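PDB 3BJB: probable transcriptional regulator, TetR family protein from Rhodococcus sp., which probably binds DNA through an N-terminal helix-turn-helix domain and regulates transcription, as other TetR-family proteins do. Local coordinates for residues Ser189-Arg192 with Arg193-Leu197; Arg181-Ile184 with Pro185-Glu188; Ala98-Asn101 with Val102-Ala106; Gln168-Phe171 with Gly172-Ser176; Ala141-Gln144 with Ile145-Ala149. All blocks are in the same frame, centred on the assembly; numbering follows the deposited sequence.

All five contacts are local and lie in the C-terminal domain. Four are turns within a helix, and contact 2 is the N-terminal cap of helix 184-198. None belongs to the predicted helix-turn-helix. Contacts 1 and 2 share helix 184-198, their centres 12 Å apart. Contact 4 lies one helix earlier, on 157-179; A187 CB of contact 2 sits 3.7 Å from V173 CG1 of contact 4. W170 of contact 4 packs on contacts 1, 3 and 5. Contacts 3 and 5 are the closest pair, with centres 10 Å apart. Contacts 1, 2 and 4 reach the second subunit. The side chains of E188 and V104 each lie about 5 Å from a bound sulfate, probably from the crystallisation liquor.

Contact 1 of 5, residues Ser189-Arg192 with Arg193-Leu197; sequences SDIR and RACDL
S189 and R193 begin a run of four backbone bonds along helix 184-198. R193 N donates to S189 O at 3.1 Å. A194 N to D190 O and C195 N to I191 O continue the pattern. D196 N reaches R192 O at 3.1 Å and lies in the carbonyl plane. This is the ordinary i to i+4 bonding of an alpha helix.

R192 and D190 find their charged partners beyond this turn. R192 NE and D196 OD1 are 4.5 Å apart, too far for a salt bridge. With chi1 at 172°, CG of R192 is turned away from the backbone N, and the bent chain carries the guanidinium to D97, with which NH1 forms a salt bridge. D190 OD2 makes a salt bridge with R164 of the second subunit. The aliphatic CG of R192 lies 4.3 Å from D196 OD2.

This last helix of the C-terminal domain has one side against its own chain and another against the second subunit. Such helices form the dimer interface in TetR-family regulators.

The apolar contact is small. I191 CG2 lies 4.4 Å from C195 SG, one turn on. The sulfur is anti to its own carbonyl carbon (chi1 -73°) and comes back toward the preceding turn, 3.3 Å from I191 O. A194 CB sits 3.3 Å from D190 O, close to the helix backbone. I191 also packs on Y100, L103 and W170, and A194 on L165 of the second subunit.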
loop_
_atom_site.group_PDB
_atom_site.type_symbol
_atom_site.label_atom_id
_atom_site.label_comp_id
_atom_site.label_asym_id
_atom_site.label_seq_id
_atom_site.Cartn_x
_atom_site.Cartn_y
_atom_site.Cartn_z
ATOM N N SER B 189 16.999 -3.849 -3.301
ATOM C CA SER B 189 17.900 -3.654 -2.159
ATOM C C SER B 189 17.152 -3.455 -0.824
ATOM O O SER B 189 17.577 -3.950 0.216
ATOM C CB SER B 189 18.838 -2.480 -2.425
ATOM O OG SER B 189 20.050 -2.760 -1.780
ATOM N N ASP B 190 16.032 -2.734 -0.867
ATOM C CA ASP B 190 15.192 -2.576 0.308
ATOM C C ASP B 190 14.439 -3.821 0.730
ATOM O O ASP B 190 14.230 -4.029 1.927
ATOM C CB ASP B 190 14.215 -1.441 0.113
ATOM C CG ASP B 190 14.848 -0.118 0.387
ATOM O OD1 ASP B 190 15.760 -0.101 1.231
ATOM O OD2 ASP B 190 14.458 0.893 -0.237
ATOM N N ILE B 191 13.991 -4.629 -0.233
ATOM C CA ILE B 191 13.458 -5.914 0.130
ATOM C C ILE B 191 14.548 -6.807 0.759
ATOM O O ILE B 191 14.251 -7.615 1.628
ATOM C CB ILE B 191 12.776 -6.574 -1.029
ATOM C CG1 ILE B 191 11.534 -5.752 -1.424
ATOM C CG2 ILE B 191 12.379 -7.973 -0.654
ATOM C CD1 ILE B 191 11.243 -5.688 -2.942
ATOM N N ARG B 192 15.810 -6.639 0.381
ATOM C CA ARG B 192 16.831 -7.488 0.997
ATOM C C ARG B 192 17.101 -7.138 2.447
ATOM O O ARG B 192 17.100 -8.015 3.323
ATOM C CB ARG B 192 18.125 -7.508 0.186
ATOM C CG ARG B 192 19.256 -8.229 0.897
ATOM C CD ARG B 192 19.930 -9.202 -0.021
ATOM N NE ARG B 192 19.644 -10.599 0.337
ATOM C CZ ARG B 192 20.050 -11.658 -0.376
ATOM N NH1 ARG B 192 19.747 -12.896 0.040
ATOM N NH2 ARG B 192 20.737 -11.482 -1.515
ATOM N N ARG B 193 17.327 -5.856 2.696
ATOM C CA ARG B 193 17.590 -5.343 4.038
ATOM C C ARG B 193 16.448 -5.697 4.998
ATOM O O ARG B 193 16.694 -6.130 6.135
ATOM C CB ARG B 193 17.822 -3.837 3.951
ATOM C CG ARG B 193 17.594 -3.057 5.220
ATOM C CD ARG B 193 18.874 -2.524 5.848
ATOM N NE ARG B 193 19.608 -3.584 6.489
ATOM C CZ ARG B 193 20.685 -4.150 5.973
ATOM N NH1 ARG B 193 21.156 -3.730 4.800
ATOM N NH2 ARG B 193 21.294 -5.129 6.646
ATOM N N ALA B 194 15.212 -5.550 4.519
ATOM C CA ALA B 194 14.022 -5.946 5.252
ATOM C C ALA B 194 14.023 -7.423 5.601
ATOM O O ALA B 194 13.874 -7.776 6.759
ATOM C CB ALA B 194 12.770 -5.573 4.497
ATOM N N CYS B 195 14.235 -8.296 4.627
ATOM C CA CYS B 195 14.422 -9.719 4.951
ATOM C C CYS B 195 15.400 -9.987 6.099
ATOM O O CYS B 195 15.126 -10.799 6.976
ATOM C CB CYS B 195 14.849 -10.497 3.716
ATOM S SG CYS B 195 13.488 -10.680 2.614
ATOM N N ASP B 196 16.535 -9.299 6.074
ATOM C CA ASP B 196 17.609 -9.536 7.036
ATOM C C ASP B 196 17.193 -9.018 8.394
ATOM O O ASP B 196 17.472 -9.640 9.449
ATOM C CB ASP B 196 18.877 -8.791 6.625
ATOM C CG ASP B 196 19.541 -9.375 5.378
ATOM O OD1 ASP B 196 19.047 -10.382 4.810
ATOM O OD2 ASP B 196 20.573 -8.808 4.953
ATOM N N LEU B 197 16.531 -7.865 8.369
ATOM C CA LEU B 197 16.089 -7.275 9.603
ATOM C C LEU B 197 14.912 -8.061 10.177
ATOM O O LEU B 197 14.989 -8.548 11.336
ATOM C CB LEU B 197 15.807 -5.781 9.424
ATOM C CG LEU B 197 17.138 -5.044 9.242
ATOM C CD1 LEU B 197 16.937 -3.580 8.964
ATOM C CD2 LEU B 197 18.124 -5.241 10.441
#

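Contact 2 of 5, residues Arg181-Ile184 with Pro185-Glu188; sequences RVSI and PDAE
I184 and E188 share the straightest backbone bond here, E188 N to I184 O at 2.9 Å with an N-H...O angle of 175°. A187 N donates to S183 O, also at 2.9 Å. S183 is the N-cap of helix 184-198. Its OG accepts a weak capping bond from D186 N at 3.4 Å. The hydroxyl reaches that N-H because OG sits between the backbone N and the carbonyl carbon (chi1 73°). P185 follows in the first turn, where its lack of an N-H costs no helix bond.

E188 sends its carboxylate away from the capping bonds. OE1 forms a salt bridge with R108, and the side chain is about 5 Å from a bound sulfate. I184 runs alongside E188, and the two side chains point the same way.

Packing is on the V182 side. The loop residue folds back over the first turn, and the helix then leads on from the loop after helix 157-179. A187 packs on V173 of that helix, and V182 touches S176 and C177. The two methyls of V182 divide the work: CG2 lies 3.6 Å from D186 CB, and CG1 lies 3.9 Å from A187 CB.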
loop_
_atom_site.group_PDB
_atom_site.type_symbol
_atom_site.label_atom_id
_atom_site.label_comp_id
_atom_site.label_asym_id
_atom_site.label_seq_id
_atom_site.Cartn_x
_atom_site.Cartn_y
_atom_site.Cartn_z
ATOM N N ARG B 181 8.667 6.361 -7.197
ATOM C CA ARG B 181 9.306 6.893 -6.006
ATOM C C ARG B 181 10.614 6.214 -5.689
ATOM O O ARG B 181 11.504 6.841 -5.152
ATOM C CB ARG B 181 8.390 6.775 -4.771
ATOM C CG ARG B 181 7.242 7.849 -4.725
ATOM C CD ARG B 181 6.668 8.086 -3.324
ATOM N NE ARG B 181 6.743 6.828 -2.614
ATOM C CZ ARG B 181 5.998 6.446 -1.580
ATOM N NH1 ARG B 181 6.208 5.214 -1.060
ATOM N NH2 ARG B 181 5.064 7.251 -1.070
ATOM N N VAL B 182 10.721 4.922 -5.966
ATOM C CA VAL B 182 11.988 4.228 -5.806
ATOM C C VAL B 182 12.350 3.602 -7.157
ATOM O O VAL B 182 11.458 3.285 -7.952
ATOM C CB VAL B 182 11.908 3.198 -4.668
ATOM C CG1 VAL B 182 11.112 1.948 -5.082
ATOM C CG2 VAL B 182 13.303 2.802 -4.179
ATOM N N SER B 183 13.634 3.489 -7.467
ATOM C CA SER B 183 14.047 2.751 -8.663
ATOM C C SER B 183 13.939 1.256 -8.382
ATOM O O SER B 183 13.683 0.851 -7.244
ATOM C CB SER B 183 15.466 3.086 -9.061
ATOM O OG SER B 183 16.336 2.480 -8.151
ATOM N N ILE B 184 14.128 0.413 -9.400
ATOM C CA ILE B 184 13.879 -0.987 -9.125
ATOM C C ILE B 184 15.021 -1.678 -8.369
ATOM O O ILE B 184 14.766 -2.462 -7.451
ATOM C CB ILE B 184 13.183 -1.836 -10.277
ATOM C CG1 ILE B 184 14.019 -3.006 -10.691
ATOM C CG2 ILE B 184 12.580 -1.060 -11.449
ATOM C CD1 ILE B 184 13.380 -4.208 -10.206
ATOM N N PRO B 185 16.281 -1.358 -8.706
ATOM C CA PRO B 185 17.388 -1.915 -7.905
ATOM C C PRO B 185 17.340 -1.487 -6.438
ATOM O O PRO B 185 17.526 -2.321 -5.542
ATOM C CB PRO B 185 18.628 -1.344 -8.589
ATOM C CG PRO B 185 18.168 -1.013 -9.966
ATOM C CD PRO B 185 16.779 -0.538 -9.826
ATOM N N ASP B 186 17.080 -0.217 -6.170
ATOM C CA ASP B 186 16.779 0.157 -4.797
ATOM C C ASP B 186 15.530 -0.536 -4.185
ATOM O O ASP B 186 15.536 -0.821 -3.009
ATOM C CB ASP B 186 16.703 1.670 -4.659
ATOM C CG ASP B 186 18.052 2.353 -4.909
ATOM O OD1 ASP B 186 18.048 3.576 -5.231
ATOM O OD2 ASP B 186 19.120 1.675 -4.769
ATOM N N ALA B 187 14.457 -0.796 -4.938
ATOM C CA ALA B 187 13.343 -1.575 -4.369
ATOM C C ALA B 187 13.867 -2.917 -3.911
ATOM O O ALA B 187 13.713 -3.298 -2.726
ATOM C CB ALA B 187 12.222 -1.781 -5.369
ATOM N N GLU B 188 14.522 -3.616 -4.844
ATOM C CA GLU B 188 15.185 -4.906 -4.561
ATOM C C GLU B 188 16.128 -4.844 -3.338
ATOM O O GLU B 188 16.034 -5.653 -2.425
ATOM C CB GLU B 188 15.886 -5.464 -5.818
ATOM C CG GLU B 188 14.879 -5.756 -6.941
ATOM C CD GLU B 188 15.407 -6.496 -8.184
ATOM O OE1 GLU B 188 16.572 -6.950 -8.243
ATOM O OE2 GLU B 188 14.609 -6.655 -9.123
#

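Contact 3 of 5, residues Ala98-Asn101 with Val102-Ala106; sequences AVYN and VLVRA
Y100 carries a methyl of V104 over one face of its ring, four residues along the same helix. As modelled, V104 CG2 lies 3.4 Å from the ring centroid and 24° off the normal, a CH-pi contact over the face whose closeness is doubtful. It is offset toward the rim on the hydroxyl side. The modelled approach to CZ is too short to be trusted. Y100 CG is anti to the backbone N (chi1 -179°), which lays the ring beside the next turn. On V104, CG2 is the branch beside the backbone N and the one that turns back to the ring.

Replacing Y100 by an alanine would probably leave the V104 methyl without its aromatic partner and open a gap beside I191 and R192.

The backbone under this pair is helical. V104 N bonds to Y100 O at 3.0 Å, and L103 N bonds to V99 O at 3.2 Å. R105 N meets N101 O from above the carbonyl plane. V102 N bonds to A98 O and also gives a weak bond to V99 O. The V102 methyls flank these carbonyls, CG1 at A98 O and CG2 at V99 O.

Helix 95-111 has packing partners in several directions. Y100 and L103 touch helix 184-198. V99 and L103 meet M146 of helix 134-150. L103 and A106 rest on W170 of helix 157-179, and V102 and R105 pack on helix 66-86.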
loop_
_atom_site.group_PDB
_atom_site.type_symbol
_atom_site.label_atom_id
_atom_site.label_comp_id
_atom_site.label_asym_id
_atom_site.label_seq_id
_atom_site.Cartn_x
_atom_site.Cartn_y
_atom_site.Cartn_z
ATOM N N ALA B 98 16.040 -17.664 0.975
ATOM C CA ALA B 98 15.081 -18.299 0.113
ATOM C C ALA B 98 13.873 -17.364 -0.021
ATOM O O ALA B 98 13.263 -17.247 -1.088
ATOM C CB ALA B 98 14.685 -19.640 0.664
ATOM N N VAL B 99 13.569 -16.675 1.063
ATOM C CA VAL B 99 12.384 -15.856 1.137
ATOM C C VAL B 99 12.656 -14.593 0.341
ATOM O O VAL B 99 11.861 -14.166 -0.477
ATOM C CB VAL B 99 11.997 -15.569 2.604
ATOM C CG1 VAL B 99 10.883 -14.590 2.655
ATOM C CG2 VAL B 99 11.580 -16.879 3.319
ATOM N N TYR B 100 13.830 -14.039 0.532
ATOM C CA TYR B 100 14.310 -13.026 -0.378
ATOM C C TYR B 100 14.127 -13.416 -1.844
ATOM O O TYR B 100 13.685 -12.603 -2.635
ATOM C CB TYR B 100 15.776 -12.735 -0.116
ATOM C CG TYR B 100 16.263 -11.686 -1.042
ATOM C CD1 TYR B 100 15.683 -10.410 -1.026
ATOM C CD2 TYR B 100 17.266 -11.952 -1.971
ATOM C CE1 TYR B 100 16.105 -9.421 -1.868
ATOM C CE2 TYR B 100 17.710 -10.950 -2.835
ATOM C CZ TYR B 100 17.119 -9.681 -2.772
ATOM O OH TYR B 100 17.506 -8.664 -3.614
ATOM N N ASN B 101 14.485 -14.639 -2.220
ATOM C CA ASN B 101 14.419 -15.049 -3.628
ATOM C C ASN B 101 12.999 -15.098 -4.201
ATOM O O ASN B 101 12.803 -14.854 -5.393
ATOM C CB ASN B 101 15.120 -16.393 -3.882
ATOM C CG ASN B 101 16.646 -16.322 -3.730
ATOM O OD1 ASN B 101 17.265 -17.272 -3.226
ATOM N ND2 ASN B 101 17.258 -15.217 -4.164
ATOM N N VAL B 102 12.017 -15.444 -3.375
ATOM C CA VAL B 102 10.644 -15.453 -3.852
ATOM C C VAL B 102 10.143 -14.021 -4.077
ATOM O O VAL B 102 9.440 -13.737 -5.063
ATOM C CB VAL B 102 9.657 -16.255 -2.911
ATOM C CG1 VAL B 102 10.300 -17.466 -2.343
ATOM C CG2 VAL B 102 9.101 -15.397 -1.789
ATOM N N LEU B 103 10.523 -13.133 -3.159
ATOM C CA LEU B 103 10.081 -11.765 -3.187
ATOM C C LEU B 103 10.650 -11.092 -4.421
ATOM O O LEU B 103 9.908 -10.408 -5.136
ATOM C CB LEU B 103 10.451 -11.041 -1.882
ATOM C CG LEU B 103 9.333 -10.736 -0.853
ATOM C CD1 LEU B 103 8.193 -11.764 -0.829
ATOM C CD2 LEU B 103 9.903 -10.554 0.546
ATOM N N VAL B 104 11.935 -11.355 -4.704
ATOM C CA VAL B 104 12.623 -10.853 -5.902
ATOM C C VAL B 104 11.935 -11.335 -7.189
ATOM O O VAL B 104 11.700 -10.543 -8.112
ATOM C CB VAL B 104 14.137 -11.268 -5.919
ATOM C CG1 VAL B 104 14.787 -11.027 -7.278
ATOM C CG2 VAL B 104 14.912 -10.531 -4.820
ATOM N N ARG B 105 11.622 -12.623 -7.237
ATOM C CA ARG B 105 10.837 -13.180 -8.316
ATOM C C ARG B 105 9.473 -12.523 -8.516
ATOM O O ARG B 105 9.110 -12.223 -9.638
ATOM C CB ARG B 105 10.612 -14.668 -8.063
ATOM C CG ARG B 105 9.902 -15.383 -9.188
ATOM C CD ARG B 105 10.828 -15.538 -10.360
ATOM N NE ARG B 105 11.766 -16.636 -10.122
ATOM C CZ ARG B 105 11.464 -17.926 -10.269
ATOM N NH1 ARG B 105 10.243 -18.306 -10.666
ATOM N NH2 ARG B 105 12.397 -18.832 -10.020
ATOM N N ALA B 106 8.713 -12.322 -7.438
ATOM C CA ALA B 106 7.405 -11.688 -7.546
ATOM C C ALA B 106 7.510 -10.203 -7.964
ATOM O O ALA B 106 6.798 -9.751 -8.875
ATOM C CB ALA B 106 6.660 -11.826 -6.250
#

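Contact 4 of 5, residues Gln168-Phe171 with Gly172-Ser176; sequences QLWF and GVIQS
W170 and I174 form the tight part of this turn of helix 157-179, in the all-helical C-terminal domain of a TetR-family regulator. I174 CG1 lies over one face of the indole. It is 3.9 Å from the centroid of the five-membered ring and 23° off the normal, a CH-pi contact. CD1 of I174 continues along the ring to 3.5 Å from W170 NE1. A chi1 of 176° swings the indole of W170 away from its backbone N and alongside the following turn.

The ring is buried. Its one polar atom, NE1, is satisfied by a hydrogen bond to T107 OG1. The F142 ring meets the indole with planes about 35° apart. A leucine in place of W170 would probably leave T107 without this N-H and open a gap between I174 and F142.

L169 and V173 make a second apolar pair, with L169 CD1 3.9 Å from V173 CG2. The two side chains cross at a slant, and V173 N donates to L169 O beneath them.

The other side is looser. F171, G172 and Q175 are partly exposed, and G172 has no side chain to add to the packing. F171 also packs on I121 and T124 of helix 114-126, and Q168 on G172 of the second subunit.

Each side keeps its own backbone bonds: I174 N to W170 O at 3.0 Å on the packed side, Q175 N to F171 O at 3.1 Å on the other.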
loop_
_atom_site.group_PDB
_atom_site.type_symbol
_atom_site.label_atom_id
_atom_site.label_comp_id
_atom_site.label_asym_id
_atom_site.label_seq_id
_atom_site.Cartn_x
_atom_site.Cartn_y
_atom_site.Cartn_z
ATOM N N GLN B 168 3.809 -7.018 4.148
ATOM C CA GLN B 168 3.225 -5.687 4.360
ATOM C C GLN B 168 4.173 -4.624 3.849
ATOM O O GLN B 168 3.874 -3.963 2.857
ATOM C CB GLN B 168 2.784 -5.453 5.827
ATOM C CG GLN B 168 1.221 -5.459 6.031
ATOM C CD GLN B 168 0.411 -4.999 4.760
ATOM O OE1 GLN B 168 0.035 -3.819 4.625
ATOM N NE2 GLN B 168 0.160 -5.946 3.830
ATOM N N LEU B 169 5.330 -4.512 4.494
ATOM C CA LEU B 169 6.458 -3.752 3.970
ATOM C C LEU B 169 6.704 -3.969 2.462
ATOM O O LEU B 169 7.088 -3.048 1.752
ATOM C CB LEU B 169 7.712 -4.079 4.761
ATOM C CG LEU B 169 9.051 -3.496 4.323
ATOM C CD1 LEU B 169 8.954 -2.048 3.950
ATOM C CD2 LEU B 169 9.998 -3.627 5.482
ATOM N N TRP B 170 6.457 -5.171 1.968
ATOM C CA TRP B 170 6.787 -5.486 0.600
ATOM C C TRP B 170 5.811 -4.806 -0.335
ATOM O O TRP B 170 6.228 -4.098 -1.253
ATOM C CB TRP B 170 6.793 -6.986 0.377
ATOM C CG TRP B 170 7.036 -7.336 -1.034
ATOM C CD1 TRP B 170 8.198 -7.194 -1.718
ATOM C CD2 TRP B 170 6.092 -7.881 -1.945
ATOM N NE1 TRP B 170 8.044 -7.610 -2.994
ATOM C CE2 TRP B 170 6.762 -8.053 -3.170
ATOM C CE3 TRP B 170 4.741 -8.250 -1.842
ATOM C CZ2 TRP B 170 6.141 -8.570 -4.303
ATOM C CZ3 TRP B 170 4.105 -8.771 -2.967
ATOM C CH2 TRP B 170 4.816 -8.924 -4.192
ATOM N N PHE B 171 4.514 -5.025 -0.083
ATOM C CA PHE B 171 3.445 -4.341 -0.814
ATOM C C PHE B 171 3.707 -2.854 -0.922
ATOM O O PHE B 171 3.446 -2.268 -1.954
ATOM C CB PHE B 171 2.074 -4.553 -0.158
ATOM C CG PHE B 171 1.274 -5.632 -0.796
ATOM C CD1 PHE B 171 0.128 -5.328 -1.514
ATOM C CD2 PHE B 171 1.675 -6.978 -0.692
ATOM C CE1 PHE B 171 -0.615 -6.355 -2.128
ATOM C CE2 PHE B 171 0.931 -8.029 -1.295
ATOM C CZ PHE B 171 -0.211 -7.713 -2.011
ATOM N N GLY B 172 4.212 -2.257 0.148
ATOM C CA GLY B 172 4.512 -0.831 0.128
ATOM C C GLY B 172 5.597 -0.498 -0.883
ATOM O O GLY B 172 5.461 0.455 -1.650
ATOM N N VAL B 173 6.657 -1.319 -0.903
ATOM C CA VAL B 173 7.796 -1.066 -1.754
ATOM C C VAL B 173 7.380 -1.142 -3.213
ATOM O O VAL B 173 7.812 -0.290 -4.039
ATOM C CB VAL B 173 8.932 -2.066 -1.483
ATOM C CG1 VAL B 173 10.119 -1.754 -2.359
ATOM C CG2 VAL B 173 9.306 -2.092 0.050
ATOM N N ILE B 174 6.557 -2.146 -3.546
ATOM C CA ILE B 174 6.090 -2.294 -4.924
ATOM C C ILE B 174 5.243 -1.093 -5.330
ATOM O O ILE B 174 5.469 -0.499 -6.379
ATOM C CB ILE B 174 5.252 -3.566 -5.152
ATOM C CG1 ILE B 174 5.948 -4.764 -4.563
ATOM C CG2 ILE B 174 5.143 -3.839 -6.644
ATOM C CD1 ILE B 174 7.172 -5.129 -5.338
ATOM N N GLN B 175 4.287 -0.738 -4.486
ATOM C CA GLN B 175 3.357 0.323 -4.768
ATOM C C GLN B 175 4.191 1.558 -5.097
ATOM O O GLN B 175 3.968 2.263 -6.091
ATOM C CB GLN B 175 2.511 0.574 -3.514
ATOM C CG GLN B 175 1.007 0.823 -3.744
ATOM C CD GLN B 175 0.159 0.568 -2.454
ATOM O OE1 GLN B 175 0.707 0.263 -1.394
ATOM N NE2 GLN B 175 -1.179 0.711 -2.565
ATOM N N SER B 176 5.186 1.760 -4.245
ATOM C CA SER B 176 6.130 2.838 -4.347
ATOM C C SER B 176 6.929 2.855 -5.659
ATOM O O SER B 176 7.100 3.904 -6.296
ATOM C CB SER B 176 7.032 2.776 -3.139
ATOM O OG SER B 176 8.115 3.619 -3.331
#

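Contact 5 of 5, residues Ala141-Gln144 with Ile145-Ala149; sequences AFRQ and IMLDA
F142 and I145 have the shortest backbone bond here, I145 N to F142 O at 2.6 Å. The donor sits above the carbonyl plane, and the bond spans three residues, not four. The same N-H gives a weak bond to A141 O. F142 O also accepts a weak bond from M146 N at 3.3 Å. One carbonyl thus serves two donors, and one donor serves two carbonyls. L147 N bonds to R143 O at 3.0 Å and D148 N to Q144 O at 3.1 Å, the latter from well above the carbonyl plane.

Q144 NE2 is 3.4 Å from D148 OD1, with amide and carboxylate planes 59° apart. Both residues are exposed. R143 and L147 lie side by side, and CG of the arginine meets CD2 of the leucine at 4.0 Å.

M146, a selenomethionine, places SE 4.9 Å from the F142 ring centroid, above the face and 25° off the normal. CG of M146 is anti to its carbonyl carbon (chi1 -55°), and the chain turns at its end. M146 also packs on L166 and V167 of helix 157-179.

The pair is a Met-aromatic contact on the buried side of helix 134-150, facing helices 95-111 and 157-179 in the C-terminal helical domain of the TetR fold.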
loop_
_atom_site.group_PDB
_atom_site.type_symbol
_atom_site.label_atom_id
_atom_site.label_comp_id
_atom_site.label_asym_id
_atom_site.label_seq_id
_atom_site.Cartn_x
_atom_site.Cartn_y
_atom_site.Cartn_z
ATOM N N ALA B 141 -1.976 -17.334 0.754
ATOM C CA ALA B 141 -1.336 -18.010 -0.370
ATOM C C ALA B 141 0.095 -17.577 -0.393
ATOM O O ALA B 141 0.983 -18.370 -0.642
ATOM C CB ALA B 141 -2.011 -17.676 -1.681
ATOM N N PHE B 142 0.304 -16.315 -0.067
ATOM C CA PHE B 142 1.619 -15.745 -0.116
ATOM C C PHE B 142 2.480 -16.337 0.965
ATOM O O PHE B 142 3.415 -17.088 0.699
ATOM C CB PHE B 142 1.535 -14.235 0.008
ATOM C CG PHE B 142 2.547 -13.547 -0.801
ATOM C CD1 PHE B 142 3.138 -12.380 -0.355
ATOM C CD2 PHE B 142 2.967 -14.106 -2.003
ATOM C CE1 PHE B 142 4.143 -11.741 -1.119
ATOM C CE2 PHE B 142 3.978 -13.500 -2.793
ATOM C CZ PHE B 142 4.566 -12.304 -2.360
ATOM N N ARG B 143 2.127 -16.022 2.192
ATOM C CA ARG B 143 2.676 -16.644 3.348
ATOM C C ARG B 143 3.093 -18.130 3.149
ATOM O O ARG B 143 4.157 -18.532 3.642
ATOM C CB ARG B 143 1.651 -16.501 4.459
ATOM C CG ARG B 143 2.141 -16.691 5.868
ATOM C CD ARG B 143 0.945 -16.970 6.734
ATOM N NE ARG B 143 0.287 -18.183 6.247
ATOM C CZ ARG B 143 -0.954 -18.553 6.558
ATOM N NH1 ARG B 143 -1.712 -17.793 7.360
ATOM N NH2 ARG B 143 -1.448 -19.681 6.046
ATOM N N GLN B 144 2.277 -18.944 2.458
ATOM C CA GLN B 144 2.643 -20.358 2.209
ATOM C C GLN B 144 3.720 -20.594 1.148
ATOM O O GLN B 144 4.333 -21.655 1.122
ATOM C CB GLN B 144 1.431 -21.221 1.849
ATOM C CG GLN B 144 0.737 -21.826 3.027
ATOM C CD GLN B 144 1.572 -22.871 3.753
ATOM O OE1 GLN B 144 1.222 -23.277 4.856
ATOM N NE2 GLN B 144 2.667 -23.323 3.137
ATOM N N ILE B 145 3.916 -19.647 0.241
ATOM C CA ILE B 145 4.963 -19.801 -0.755
ATOM C C ILE B 145 6.312 -19.573 -0.111
ATOM O O ILE B 145 7.298 -20.232 -0.465
ATOM C CB ILE B 145 4.784 -18.845 -1.929
ATOM C CG1 ILE B 145 3.536 -19.235 -2.721
ATOM C CG2 ILE B 145 6.056 -18.834 -2.838
ATOM C CD1 ILE B 145 3.200 -18.256 -3.815
HETATM N N MSE B 146 6.323 -18.649 0.844
HETATM C CA MSE B 146 7.521 -18.212 1.536
HETATM C C MSE B 146 7.892 -19.238 2.584
HETATM O O MSE B 146 9.056 -19.635 2.708
HETATM C CB MSE B 146 7.282 -16.858 2.201
HETATM C CG MSE B 146 6.799 -15.760 1.257
HETATM SE SE MSE B 146 6.456 -14.076 2.256
HETATM C CE MSE B 146 8.171 -13.236 1.965
ATOM N N LEU B 147 6.888 -19.658 3.339
ATOM C CA LEU B 147 7.045 -20.739 4.271
ATOM C C LEU B 147 7.673 -21.927 3.555
ATOM O O LEU B 147 8.673 -22.447 4.017
ATOM C CB LEU B 147 5.707 -21.088 4.921
ATOM C CG LEU B 147 5.479 -20.778 6.414
ATOM C CD1 LEU B 147 6.618 -20.024 7.139
ATOM C CD2 LEU B 147 4.152 -20.091 6.657
ATOM N N ASP B 148 7.144 -22.281 2.387
ATOM C CA ASP B 148 7.629 -23.426 1.640
ATOM C C ASP B 148 9.038 -23.196 1.120
ATOM O O ASP B 148 9.908 -24.063 1.214
ATOM C CB ASP B 148 6.665 -23.765 0.504
ATOM C CG ASP B 148 5.447 -24.583 0.976
ATOM O OD1 ASP B 148 5.421 -25.073 2.127
ATOM O OD2 ASP B 148 4.503 -24.761 0.182
ATOM N N ALA B 149 9.264 -22.007 0.584
ATOM C CA ALA B 149 10.572 -21.682 0.058
ATOM C C ALA B 149 11.607 -21.751 1.175
ATOM O O ALA B 149 12.714 -22.222 0.961
ATOM C CB ALA B 149 10.572 -20.305 -0.598
#